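Local coordinates for protein exoenzyme S (Pseudomonas aeruginosa, PDB 6GN8) that probably acts as a bacterial toxin with GTPase-activating and ADP-ribosyltransferase activities, this chain being the C-terminal piece that carries the ADP-ribosyltransferase domain, at residues 33-38 and 80-85; 41-46 and 60-65; 54-59 and 93-98. The protein carries 2 engineered substitutions. All coordinates share one frame; numbering follows the deposited sequence.

Contact 1: 33-38 and 80-85; sequences VKRFGA and ELDAGQ
The last turn of helix 24-36 meets the first turn of helix 83-99 where Arg35 and Gly84 bring their CA atoms to 6.4 Å, and no hydrogen bond joins the two segments. Gly84, buried and without a side chain, lets Arg35 and Phe36 lie directly against its backbone. Phe36 sets CZ 3.4 Å from Gly84 CA, while the carbonyl oxygen Gly84 O lies in the plane of the ring at its edge, where the ring hydrogens carry a slight positive charge. With CG anti to the backbone N (chi1 179°) and a bend at chi2, the Arg35 chain passes Gly84 and brings its guanidinium toward Asp82. Its CG packs over one face of the Phe36 ring, near the rim, and Arg35 NE passes 3.6 Å from Gly84 N, a packing contact between two donors. Arg35 NH2 ends 3.8 Å from Asp82 OD1, a long salt bridge that suits two exposed residues. Asp82 has a second task that fixes its carboxylate. Gln85 N donates to Asp82 OD1 (3.3 Å) from above the carboxylate plane, and Asp82 N donates in return to Gln85 OE1 (3.0 Å). Beyond the segments, Phe36 also meets the ring of His67 and the side chain of Ile88. Asp82 and Gln85 thus make a capping box, the reciprocal pairing that closes a helix N-terminus, here that of helix 83-99.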
loop_
_atom_site.group_PDB
_atom_site.type_symbol
_atom_site.label_atom_id
_atom_site.label_comp_id
_atom_site.label_asym_id
_atom_site.label_seq_id
_atom_site.Cartn_x
_atom_site.Cartn_y
_atom_site.Cartn_z
ATOM N N VAL C 33 22.807 49.764 5.974
ATOM C CA VAL C 33 22.891 50.908 6.914
ATOM C C VAL C 33 22.940 52.224 6.121
ATOM O O VAL C 33 22.282 53.195 6.499
ATOM C CB VAL C 33 24.065 50.805 7.932
ATOM C CG1 VAL C 33 24.128 52.039 8.838
ATOM C CG2 VAL C 33 23.951 49.529 8.772
ATOM N N LYS C 34 23.681 52.247 5.003
ATOM C CA LYS C 34 23.758 53.440 4.153
ATOM C C LYS C 34 22.369 53.805 3.634
ATOM O O LYS C 34 22.006 54.983 3.660
ATOM C CB LYS C 34 24.723 53.230 2.968
ATOM C CG LYS C 34 26.196 53.328 3.327
ATOM C CD LYS C 34 27.060 52.801 2.175
ATOM C CE LYS C 34 28.543 52.839 2.454
ATOM N NZ LYS C 34 29.332 52.499 1.240
ATOM N N ARG C 35 21.584 52.779 3.206
ATOM C CA ARG C 35 20.263 52.919 2.598
ATOM C C ARG C 35 19.135 53.128 3.594
ATOM O O ARG C 35 18.267 53.951 3.319
ATOM C CB ARG C 35 19.958 51.687 1.723
ATOM C CG ARG C 35 18.603 51.649 1.018
ATOM C CD ARG C 35 18.348 52.856 0.134
ATOM N NE ARG C 35 17.070 52.744 -0.577
ATOM C CZ ARG C 35 15.885 53.085 -0.074
ATOM N NH1 ARG C 35 15.788 53.549 1.162
ATOM N NH2 ARG C 35 14.789 52.958 -0.805
ATOM N N PHE C 36 19.082 52.346 4.684
ATOM C CA PHE C 36 17.976 52.431 5.641
ATOM C C PHE C 36 18.346 53.059 6.973
ATOM O O PHE C 36 17.467 53.180 7.808
ATOM C CB PHE C 36 17.372 51.038 5.902
ATOM C CG PHE C 36 16.781 50.426 4.665
ATOM C CD1 PHE C 36 15.553 50.864 4.173
ATOM C CD2 PHE C 36 17.465 49.436 3.963
ATOM C CE1 PHE C 36 15.027 50.331 2.995
ATOM C CE2 PHE C 36 16.928 48.886 2.800
ATOM C CZ PHE C 36 15.711 49.337 2.325
ATOM N N GLY C 37 19.610 53.440 7.183
ATOM C CA GLY C 37 20.037 54.043 8.448
ATOM C C GLY C 37 19.528 53.301 9.674
ATOM O O GLY C 37 19.527 52.066 9.681
ATOM N N ALA C 38 18.977 54.049 10.664
ATOM C CA ALA C 38 18.449 53.561 11.958
ATOM C C ALA C 38 17.350 52.512 11.806
ATOM O O ALA C 38 17.112 51.730 12.737
ATOM C CB ALA C 38 17.924 54.730 12.780
ATOM N N GLU C 80 10.963 45.414 -11.394
ATOM C CA GLU C 80 12.372 45.518 -11.033
ATOM C C GLU C 80 12.455 46.103 -9.629
ATOM O O GLU C 80 11.722 47.044 -9.301
ATOM C CB GLU C 80 13.142 46.372 -12.048
ATOM C CG GLU C 80 14.648 46.298 -11.879
ATOM C CD GLU C 80 15.421 46.506 -13.161
ATOM O OE1 GLU C 80 15.440 45.576 -14.000
ATOM O OE2 GLU C 80 16.013 47.598 -13.327
ATOM N N LEU C 81 13.311 45.531 -8.795
ATOM C CA LEU C 81 13.416 45.975 -7.415
ATOM C C LEU C 81 14.255 47.215 -7.296
ATOM O O LEU C 81 15.304 47.273 -7.901
ATOM C CB LEU C 81 14.004 44.852 -6.537
ATOM C CG LEU C 81 13.396 43.452 -6.682
ATOM C CD1 LEU C 81 14.071 42.502 -5.758
ATOM C CD2 LEU C 81 11.906 43.458 -6.431
ATOM N N ASP C 82 13.840 48.189 -6.481
ATOM C CA ASP C 82 14.677 49.366 -6.259
ATOM C C ASP C 82 15.891 48.941 -5.391
ATOM O O ASP C 82 15.954 47.782 -4.970
ATOM C CB ASP C 82 13.886 50.553 -5.667
ATOM C CG ASP C 82 13.241 50.341 -4.320
ATOM O OD1 ASP C 82 13.984 50.179 -3.318
ATOM O OD2 ASP C 82 12.000 50.390 -4.251
ATOM N N ALA C 83 16.879 49.837 -5.201
ATOM C CA ALA C 83 18.130 49.561 -4.476
ATOM C C ALA C 83 17.889 48.940 -3.081
ATOM O O ALA C 83 18.504 47.918 -2.745
ATOM C CB ALA C 83 18.951 50.840 -4.349
ATOM N N GLY C 84 16.983 49.555 -2.316
ATOM C CA GLY C 84 16.574 49.110 -0.990
ATOM C C GLY C 84 15.983 47.711 -0.977
ATOM O O GLY C 84 16.405 46.867 -0.175
ATOM N N GLN C 85 15.025 47.450 -1.888
ATOM C CA GLN C 85 14.380 46.139 -2.072
ATOM C C GLN C 85 15.422 45.074 -2.456
ATOM O O GLN C 85 15.424 43.999 -1.858
ATOM C CB GLN C 85 13.270 46.222 -3.131
ATOM C CG GLN C 85 12.074 47.081 -2.702
ATOM C CD GLN C 85 11.073 47.312 -3.813
ATOM O OE1 GLN C 85 11.391 47.343 -5.013
ATOM N NE2 GLN C 85 9.831 47.502 -3.435
#

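Contact 2: 41-46 and 60-65; sequences EKYLGR and LGLYTG
Tyr43 lies flat on Gly61, its CB directed at helix 54-77 from the loop that precedes it. With CG anti to the carbonyl carbon (chi1 -59°), one face of the ring is turned onto Gly61. CG and CD1 rest on Gly61 CA, which stands 3.5 Å from the ring centroid and only 5° off its normal, a CH-pi contact almost exactly over the centre. Glycine suits this place because its bare CA lets the ring lie so close to the helix backbone. The opposite face of the ring is covered by CG of Lys42, so the aromatic is sandwiched between an aliphatic stem and a helix backbone. Two overlapping beta turns in the loop between helices 38-41 and 54-77 place Tyr43 here, in the helical part of the ADP-ribosyltransferase domain: the type I turn from Glu41 to Leu44 and the type II turn from Tyr43 to Arg46 share Tyr43 and Leu44, and Gly45 takes the positive phi that the second turn needs. Farther out, CE2 comes 3.6 Å from Leu62 N and 4.4 Å from Leu62 CG, whereas CZ sits 3.3 Å from Gly61 O. At the tip, Tyr43 OH passes 4.0 Å from Gly65 CA. A water hydrogen-bonded to Tyr43 OH at 2.8 Å donates to Leu62 O, a carbonyl that also accepts from His67 ND1, tying the buried phenol to the helix. Ile164 of another loop adds apolar cover.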
loop_
_atom_site.group_PDB
_atom_site.type_symbol
_atom_site.label_atom_id
_atom_site.label_comp_id
_atom_site.label_asym_id
_atom_site.label_seq_id
_atom_site.Cartn_x
_atom_site.Cartn_y
_atom_site.Cartn_z
ATOM N N GLU C 41 19.518 49.432 11.500
ATOM C CA GLU C 41 20.338 49.296 12.708
ATOM C C GLU C 41 19.565 48.905 13.978
ATOM O O GLU C 41 20.165 48.273 14.844
ATOM C CB GLU C 41 21.139 50.563 12.985
ATOM C CG GLU C 41 21.845 51.151 11.785
ATOM C CD GLU C 41 22.518 52.460 12.132
ATOM O OE1 GLU C 41 23.651 52.407 12.659
ATOM O OE2 GLU C 41 21.911 53.532 11.909
ATOM N N LYS C 42 18.263 49.248 14.110
ATOM C CA LYS C 42 17.521 48.833 15.319
ATOM C C LYS C 42 17.512 47.290 15.485
ATOM O O LYS C 42 17.470 46.799 16.623
ATOM C CB LYS C 42 16.090 49.402 15.365
ATOM C CG LYS C 42 15.054 48.831 14.385
ATOM C CD LYS C 42 13.632 49.319 14.764
ATOM C CE LYS C 42 13.075 48.496 15.906
ATOM N NZ LYS C 42 11.834 49.058 16.513
ATOM N N TYR C 43 17.637 46.543 14.360
ATOM C CA TYR C 43 17.651 45.077 14.394
ATOM C C TYR C 43 19.011 44.482 14.728
ATOM O O TYR C 43 19.067 43.280 14.932
ATOM C CB TYR C 43 17.158 44.494 13.064
ATOM C CG TYR C 43 15.752 44.949 12.751
ATOM C CD1 TYR C 43 14.674 44.515 13.516
ATOM C CD2 TYR C 43 15.511 45.883 11.752
ATOM C CE1 TYR C 43 13.388 44.981 13.277
ATOM C CE2 TYR C 43 14.229 46.357 11.505
ATOM C CZ TYR C 43 13.167 45.889 12.259
ATOM O OH TYR C 43 11.897 46.343 12.012
ATOM N N LEU C 44 20.083 45.294 14.823
ATOM C CA LEU C 44 21.428 44.794 15.119
ATOM C C LEU C 44 21.536 44.186 16.527
ATOM O O LEU C 44 21.207 44.846 17.521
ATOM C CB LEU C 44 22.490 45.882 14.935
ATOM C CG LEU C 44 22.823 46.264 13.502
ATOM C CD1 LEU C 44 23.624 47.528 13.470
ATOM C CD2 LEU C 44 23.577 45.160 12.798
ATOM N N GLY C 45 21.957 42.920 16.563
ATOM C CA GLY C 45 22.161 42.140 17.781
ATOM C C GLY C 45 20.939 41.465 18.372
ATOM O O GLY C 45 21.039 40.871 19.451
ATOM N N ARG C 46 19.787 41.507 17.662
ATOM C CA ARG C 46 18.517 40.944 18.149
ATOM C C ARG C 46 18.495 39.383 18.156
ATOM O O ARG C 46 17.600 38.772 18.774
ATOM C CB ARG C 46 17.312 41.534 17.401
ATOM C CG ARG C 46 16.810 42.801 18.097
ATOM C CD ARG C 46 15.548 43.380 17.497
ATOM N NE ARG C 46 15.298 44.750 17.968
ATOM C CZ ARG C 46 14.131 45.395 17.885
ATOM N NH1 ARG C 46 14.012 46.627 18.365
ATOM N NH2 ARG C 46 13.067 44.798 17.354
ATOM N N LEU C 60 16.087 40.573 7.462
ATOM C CA LEU C 60 14.941 39.816 7.973
ATOM C C LEU C 60 14.051 40.735 8.820
ATOM O O LEU C 60 12.835 40.654 8.707
ATOM C CB LEU C 60 15.404 38.577 8.783
ATOM C CG LEU C 60 16.018 37.398 7.980
ATOM C CD1 LEU C 60 16.904 36.536 8.871
ATOM C CD2 LEU C 60 14.950 36.516 7.351
ATOM N N GLY C 61 14.663 41.637 9.597
ATOM C CA GLY C 61 13.947 42.608 10.424
ATOM C C GLY C 61 13.184 43.647 9.627
ATOM O O GLY C 61 12.003 43.903 9.879
ATOM N N LEU C 62 13.872 44.261 8.650
ATOM C CA LEU C 62 13.307 45.276 7.759
ATOM C C LEU C 62 12.093 44.696 7.038
ATOM O O LEU C 62 11.036 45.336 6.992
ATOM C CB LEU C 62 14.372 45.757 6.756
ATOM C CG LEU C 62 15.424 46.736 7.291
ATOM C CD1 LEU C 62 16.630 46.731 6.419
ATOM C CD2 LEU C 62 14.852 48.170 7.437
ATOM N N TYR C 63 12.224 43.461 6.532
ATOM C CA TYR C 63 11.124 42.754 5.875
ATOM C C TYR C 63 9.991 42.510 6.865
ATOM O O TYR C 63 8.874 42.929 6.599
ATOM C CB TYR C 63 11.616 41.403 5.266
ATOM C CG TYR C 63 10.513 40.483 4.771
ATOM C CD1 TYR C 63 9.872 39.604 5.636
ATOM C CD2 TYR C 63 10.147 40.459 3.424
ATOM C CE1 TYR C 63 8.838 38.788 5.199
ATOM C CE2 TYR C 63 9.129 39.628 2.969
ATOM C CZ TYR C 63 8.476 38.790 3.863
ATOM O OH TYR C 63 7.441 37.982 3.452
ATOM N N THR C 64 10.265 41.822 7.988
ATOM C CA THR C 64 9.225 41.412 8.936
ATOM C C THR C 64 8.466 42.604 9.474
ATOM O O THR C 64 7.231 42.568 9.479
ATOM C CB THR C 64 9.796 40.527 10.052
ATOM O OG1 THR C 64 10.520 39.456 9.436
ATOM C CG2 THR C 64 8.712 39.937 10.944
ATOM N N GLY C 65 9.187 43.647 9.878
ATOM C CA GLY C 65 8.587 44.844 10.442
ATOM C C GLY C 65 7.681 45.632 9.516
ATOM O O GLY C 65 6.601 46.063 9.951
HETATM O O HOH W 1 10.790 47.146 9.532
#

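Contact 3: 54-59 and 93-98; sequences DAEVMA and SAAFEK
Glu56 and Lys98 run across one another at about a right angle, each extended beyond CG. The ammonium of Lys98 lies closer to one carboxylate oxygen than the other: NZ is 3.1 Å from Glu56 OE2, a salt bridge whose hydrogen bond is weak, and 3.6 Å from Glu56 OE1. The last methylenes of Lys98 also lie against the carboxylate, CE 3.2 Å from Glu56 OE2 and CD 3.3 Å from Glu56 OE1. Closer to the backbone, the stem of Glu56 lies over the neighbouring helix, where CG is 3.6 Å from Ala95 N and 3.8 Å from Ala95 CB. Ala94 adds its CB, 3.5 Å from Glu56 OE2. Two alanines suit this surface because their short side chains let the long glutamate lie against helix 83-99. Each charged group has a further partner: Glu56 OE1 accepts from Ser53 N, just before helix 54-77, which probably limits rotation of the carboxylate, and Lys98 also pairs with Asp25. The axes pass 9.1 Å apart at a signed crossing angle of -116°, a steeply crossed helix pair with alanines at the crossing and a salt bridge toward the exposed side, at Lys98, within the helical part of the ADP-ribosyltransferase domain.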
loop_
_atom_site.group_PDB
_atom_site.type_symbol
_atom_site.label_atom_id
_atom_site.label_comp_id
_atom_site.label_asym_id
_atom_site.label_seq_id
_atom_site.Cartn_x
_atom_site.Cartn_y
_atom_site.Cartn_z
ATOM N N ASP C 54 25.049 40.111 10.493
ATOM C CA ASP C 54 24.384 41.397 10.754
ATOM C C ASP C 54 23.482 41.793 9.592
ATOM O O ASP C 54 22.363 42.204 9.819
ATOM C CB ASP C 54 25.418 42.517 10.993
ATOM C CG ASP C 54 26.238 42.453 12.272
ATOM O OD1 ASP C 54 25.847 41.706 13.197
ATOM O OD2 ASP C 54 27.267 43.180 12.357
ATOM N N ALA C 55 23.965 41.612 8.352
ATOM C CA ALA C 55 23.260 41.898 7.104
ATOM C C ALA C 55 21.952 41.144 7.004
ATOM O O ALA C 55 20.940 41.728 6.608
ATOM C CB ALA C 55 24.139 41.547 5.917
ATOM N N GLU C 56 21.964 39.854 7.393
ATOM C CA GLU C 56 20.809 38.955 7.349
ATOM C C GLU C 56 19.778 39.317 8.414
ATOM O O GLU C 56 18.590 39.363 8.115
ATOM C CB GLU C 56 21.276 37.497 7.509
ATOM C CG GLU C 56 22.005 36.999 6.282
ATOM C CD GLU C 56 23.058 35.932 6.491
ATOM O OE1 GLU C 56 22.957 35.145 7.461
ATOM O OE2 GLU C 56 24.000 35.896 5.671
ATOM N N VAL C 57 20.236 39.567 9.654
ATOM C CA VAL C 57 19.392 39.938 10.798
ATOM C C VAL C 57 18.689 41.277 10.481
ATOM O O VAL C 57 17.485 41.369 10.673
ATOM C CB VAL C 57 20.213 39.958 12.123
ATOM C CG1 VAL C 57 19.411 40.541 13.287
ATOM C CG2 VAL C 57 20.708 38.557 12.474
ATOM N N MET C 58 19.412 42.273 9.936
ATOM C CA MET C 58 18.794 43.552 9.547
ATOM C C MET C 58 17.812 43.363 8.371
ATOM O O MET C 58 16.718 43.923 8.416
ATOM C CB MET C 58 19.853 44.605 9.163
ATOM C CG MET C 58 20.781 45.030 10.305
ATOM S SD MET C 58 21.832 46.422 9.796
ATOM C CE MET C 58 22.875 45.642 8.576
ATOM N N ALA C 59 18.182 42.575 7.335
ATOM C CA ALA C 59 17.292 42.341 6.188
ATOM C C ALA C 59 15.978 41.628 6.599
ATOM O O ALA C 59 14.891 42.030 6.150
ATOM C CB ALA C 59 18.002 41.545 5.110
ATOM N N SER C 93 17.952 36.097 1.041
ATOM C CA SER C 93 18.460 34.936 0.278
ATOM C C SER C 93 19.662 34.309 0.977
ATOM O O SER C 93 19.685 33.102 1.148
ATOM C CB SER C 93 18.859 35.340 -1.140
ATOM O OG SER C 93 17.739 35.759 -1.898
ATOM N N ALA C 94 20.639 35.121 1.408
ATOM C CA ALA C 94 21.850 34.660 2.106
ATOM C C ALA C 94 21.478 33.931 3.414
ATOM O O ALA C 94 22.043 32.871 3.700
ATOM C CB ALA C 94 22.773 35.846 2.394
ATOM N N ALA C 95 20.490 34.485 4.171
ATOM C CA ALA C 95 19.961 33.932 5.419
ATOM C C ALA C 95 19.373 32.539 5.205
ATOM O O ALA C 95 19.548 31.685 6.077
ATOM C CB ALA C 95 18.890 34.861 6.004
ATOM N N PHE C 96 18.664 32.306 4.071
ATOM C CA PHE C 96 18.076 30.996 3.760
ATOM C C PHE C 96 19.175 30.006 3.332
ATOM O O PHE C 96 19.083 28.811 3.626
ATOM C CB PHE C 96 16.967 31.112 2.693
ATOM C CG PHE C 96 15.650 31.638 3.229
ATOM C CD1 PHE C 96 14.776 30.804 3.922
ATOM C CD2 PHE C 96 15.270 32.961 3.014
ATOM C CE1 PHE C 96 13.575 31.299 4.448
ATOM C CE2 PHE C 96 14.067 33.457 3.534
ATOM C CZ PHE C 96 13.226 32.617 4.247
ATOM N N GLU C 97 20.236 30.509 2.680
ATOM C CA GLU C 97 21.361 29.682 2.241
ATOM C C GLU C 97 22.057 29.045 3.428
ATOM O O GLU C 97 22.315 27.850 3.405
ATOM C CB GLU C 97 22.352 30.510 1.431
ATOM C CG GLU C 97 21.919 30.738 0.001
ATOM C CD GLU C 97 23.085 31.060 -0.909
ATOM O OE1 GLU C 97 23.441 32.257 -1.024
ATOM O OE2 GLU C 97 23.654 30.111 -1.494
ATOM N N LYS C 98 22.300 29.835 4.485
ATOM C CA LYS C 98 22.959 29.420 5.726
ATOM C C LYS C 98 22.077 28.525 6.611
ATOM O O LYS C 98 22.602 27.692 7.350
ATOM C CB LYS C 98 23.380 30.662 6.544
ATOM C CG LYS C 98 24.480 31.485 5.890
ATOM C CD LYS C 98 24.950 32.626 6.780
ATOM C CE LYS C 98 26.016 33.431 6.090
ATOM N NZ LYS C 98 26.479 34.572 6.920
#

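In the fold
All three contacts belong to the helical part of the domain and lie on one side of the chain's centre. Contact 2 is the buried one, resting on an aromatic face and a water, whereas contacts 1 and 3 are partly buried and carry salt bridges, long in contact 1, between exposed residues, and shorter in contact 3, where buried Glu56 meets exposed Lys98. Contacts 1 and 3 grip opposite ends of helix 83-99; contacts 2 and 3 share helix 54-77. Apolar packing joins them: Phe36 CD2 meets Leu62 CD1 at 3.7 Å, Val33 touches Met58, and Leu60 reaches Ala95. Glycine exposes the backbone to contact in 1 and 2, and small alanines allow close approach in 3.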